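Local coordinates for pseudoalteromonas arctica PAMC 21717 (Pseudoalteromonas arctica, PDB 5YL7), which hydrolyses peptide bonds as a cold-active, calcium-binding serine protease of the subtilase family, at residues A[240-245]-A[285-290]. Residues are numbered along the deposited sequence; the frame is centred on the assembly and turned at random.
With CA (calcium ion), chain F.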
ATOM      1  N   ILE A 240      -0.480 -14.984   7.371  1.00  5.51           N
ATOM      2  CA  ILE A 240       0.301 -13.705   7.482  1.00  5.58           C
ATOM      3  C   ILE A 240       1.728 -14.100   7.226  1.00  5.85           C
ATOM      4  O   ILE A 240       2.283 -15.064   7.830  1.00  6.58           O
ATOM      5  CB  ILE A 240       0.186 -13.117   8.882  1.00  6.04           C
ATOM      6  CG1 ILE A 240      -1.309 -12.746   9.220  1.00  6.64           C
ATOM      7  CG2 ILE A 240       1.054 -11.862   8.966  1.00  5.76           C
ATOM      8  CD1 ILE A 240      -1.972 -11.765   8.412  1.00  6.75           C
ATOM      9  N   ASP A 241       2.381 -13.328   6.333  1.00  4.84           N
ATOM     10  CA  ASP A 241       3.785 -13.556   6.069  1.00  4.69           C
ATOM     11  C   ASP A 241       4.681 -12.777   6.942  1.00  4.79           C
ATOM     12  O   ASP A 241       5.718 -13.263   7.486  1.00  5.54           O
ATOM     13  CB  ASP A 241       4.063 -13.210   4.601  1.00  5.28           C
ATOM     14  CG  ASP A 241       3.331 -14.146   3.676  1.00  6.11           C
ATOM     15  OD1 ASP A 241       3.585 -15.410   3.785  1.00  7.19           O
ATOM     16  OD2 ASP A 241       2.520 -13.752   2.810  1.00  6.73           O
ATOM     17  N   VAL A 242       4.390 -11.474   7.125  1.00  4.88           N
ATOM     18  CA  VAL A 242       5.183 -10.497   7.901  1.00  5.17           C
ATOM     19  C   VAL A 242       4.252  -9.467   8.503  1.00  4.22           C
ATOM     20  O   VAL A 242       3.090  -9.366   8.102  1.00  4.97           O
ATOM     21  CB  VAL A 242       6.231  -9.772   7.022  1.00  5.00           C
ATOM     22  CG1 VAL A 242       7.219 -10.753   6.378  1.00  5.57           C
ATOM     23  CG2 VAL A 242       5.553  -8.931   5.949  1.00  5.54           C
ATOM     24  N   ALA A 243       4.787  -8.693   9.447  1.00  4.58           N
ATOM     25  CA  ALA A 243       4.117  -7.541   9.955  1.00  4.33           C
ATOM     26  C   ALA A 243       4.870  -6.281   9.652  1.00  4.70           C
ATOM     27  O   ALA A 243       6.088  -6.302   9.482  1.00  4.82           O
ATOM     28  CB  ALA A 243       3.914  -7.668  11.450  1.00  5.40           C
ATOM     29  N   ALA A 244       4.164  -5.158   9.714  1.00  4.29           N
ATOM     30  CA  ALA A 244       4.797  -3.831   9.544  1.00  4.48           C
ATOM     31  C   ALA A 244       3.951  -2.826  10.306  1.00  4.43           C
ATOM     32  O   ALA A 244       2.764  -3.105  10.560  1.00  4.44           O
ATOM     33  CB  ALA A 244       4.960  -3.489   8.068  1.00  4.99           C
ATOM     34  N   PRO A 245       4.473  -1.632  10.586  1.00  4.69           N
ATOM     35  CA  PRO A 245       3.657  -0.644  11.264  1.00  4.81           C
ATOM     36  C   PRO A 245       2.513  -0.168  10.449  1.00  4.77           C
ATOM     37  O   PRO A 245       2.671   0.404   9.365  1.00  5.95           O
ATOM     38  CB  PRO A 245       4.696   0.482  11.556  1.00  5.30           C
ATOM     39  CG  PRO A 245       5.729   0.282  10.577  1.00  5.53           C
ATOM     40  CD  PRO A 245       5.861  -1.176  10.403  1.00  5.49           C
ATOM     41  N   PRO A 285       1.972  -0.772   2.521  1.00  4.14           N
ATOM     42  CA  PRO A 285       2.916   0.056   1.643  1.00  4.11           C
ATOM     43  C   PRO A 285       4.267   0.159   2.280  1.00  4.30           C
ATOM     44  O   PRO A 285       5.228   0.414   1.530  1.00  4.78           O
ATOM     45  CB  PRO A 285       2.189   1.370   1.486  1.00  4.43           C
ATOM     46  CG  PRO A 285       1.226   1.392   2.665  1.00  4.52           C
ATOM     47  CD  PRO A 285       0.739   0.019   2.772  1.00  4.12           C
ATOM     48  N   HIS A 286       4.428   0.010   3.584  1.00  3.88           N
ATOM     49  CA  HIS A 286       5.786  -0.130   4.140  1.00  4.05           C
ATOM     50  C   HIS A 286       6.457  -1.309   3.532  1.00  4.41           C
ATOM     51  O   HIS A 286       7.667  -1.268   3.142  1.00  4.90           O
ATOM     52  CB  HIS A 286       5.755  -0.218   5.658  1.00  4.56           C
ATOM     53  CG  HIS A 286       5.458   1.067   6.404  1.00  4.37           C
ATOM     54  ND1 HIS A 286       4.202   1.498   6.725  1.00  4.90           N
ATOM     55  CD2 HIS A 286       6.316   2.023   6.909  1.00  4.45           C
ATOM     56  CE1 HIS A 286       4.338   2.647   7.388  1.00  4.96           C
ATOM     57  NE2 HIS A 286       5.596   2.980   7.533  1.00  4.94           N
ATOM     58  N   VAL A 287       5.771  -2.450   3.479  1.00  4.38           N
ATOM     59  CA  VAL A 287       6.334  -3.668   2.925  1.00  4.18           C
ATOM     60  C   VAL A 287       6.540  -3.558   1.395  1.00  4.19           C
ATOM     61  O   VAL A 287       7.593  -4.017   0.913  1.00  4.84           O
ATOM     62  CB  VAL A 287       5.475  -4.870   3.303  1.00  4.27           C
ATOM     63  CG1 VAL A 287       6.004  -6.177   2.725  1.00  4.08           C
ATOM     64  CG2 VAL A 287       5.318  -4.928   4.779  1.00  4.77           C
ATOM     65  N   ALA A 288       5.625  -2.942   0.693  1.00  4.20           N
ATOM     66  CA  ALA A 288       5.799  -2.722  -0.738  1.00  3.88           C
ATOM     67  C   ALA A 288       6.999  -1.863  -0.973  1.00  4.40           C
ATOM     68  O   ALA A 288       7.739  -2.115  -1.907  1.00  5.04           O
ATOM     69  CB  ALA A 288       4.530  -2.123  -1.333  1.00  4.64           C
ATOM     70  N   GLY A 289       7.189  -0.849  -0.112  1.00  4.51           N
ATOM     71  CA  GLY A 289       8.399  -0.034  -0.295  1.00  5.12           C
ATOM     72  C   GLY A 289       9.645  -0.836  -0.062  1.00  5.14           C
ATOM     73  O   GLY A 289      10.628  -0.680  -0.808  1.00  5.30           O
ATOM     74  N   VAL A 290       9.710  -1.698   0.963  1.00  5.05           N
ATOM     75  CA  VAL A 290      10.886  -2.560   1.129  1.00  5.00           C
ATOM     76  C   VAL A 290      11.048  -3.493  -0.014  1.00  4.99           C
ATOM     77  O   VAL A 290      12.217  -3.748  -0.423  1.00  5.17           O
ATOM     78  CB  VAL A 290      10.908  -3.223   2.528  1.00  5.27           C
ATOM     79  CG1 VAL A 290      12.137  -4.107   2.682  1.00  5.71           C
ATOM     80  CG2 VAL A 290      10.899  -2.167   3.620  1.00  5.73           C
TER
HETATM   81 CA    CA F 804       2.424 -15.614   1.282  1.00  6.14          CA
HETATM   82  O   HOH W   1       1.847 -17.039   3.702  1.00102.83           O
HETATM   83  O   HOH W   2       2.986 -17.870   1.799  1.00 10.46           O
HETATM   84  O   HOH W   3       0.489 -15.951   2.748  1.00 11.53           O
HETATM   85  O   HOH W   4       0.347 -16.292  -0.006  1.00  9.20           O
HETATM   86  O   HOH W   5       3.032 -16.518  -0.998  1.00 10.17           O
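His286 leaves helix 280-297 toward the end of strand 242-245, its CB resting on Ala244 CB at 4.1 Å. CG stands anti to the carbonyl carbon (chi1 -73°), which directs the imidazole from the helix to Pro245. The proline CG sits over the middle of one ring face, 4.0 Å from the centroid and 7° off the normal, a CH-pi contact in which CD2 and NE2 are its nearest ring atoms. CE1 lies 3.4 Å from Pro245 O; ND1 is also close to it, but at a poor angle, and its hydrogen bond goes back to Met282 O, one turn earlier in the helix. At the tip NE2 is hydrogen-bonded to His13 ND1, so both nitrogens are engaged and the ring's rotation is fixed. With an alanine here, Pro245 CG would probably lose the ring face it lies over and His13 ND1 its hydrogen-bond mate. One residue on, Val287 CG2 packs 3.6 Å from Ala244 CB and 4.2 Å from Val242 CG2. Just before Val242, and away from the packing, Asp241 chelates a calcium ion through both carboxylate oxygens, with Val218 and Glu307 completing the protein ligands. Strand 242-245, an edge of the parallel subtilase sheet, thus meets the helix through apolar and CH-pi packing, with no hydrogen bond between the two segments.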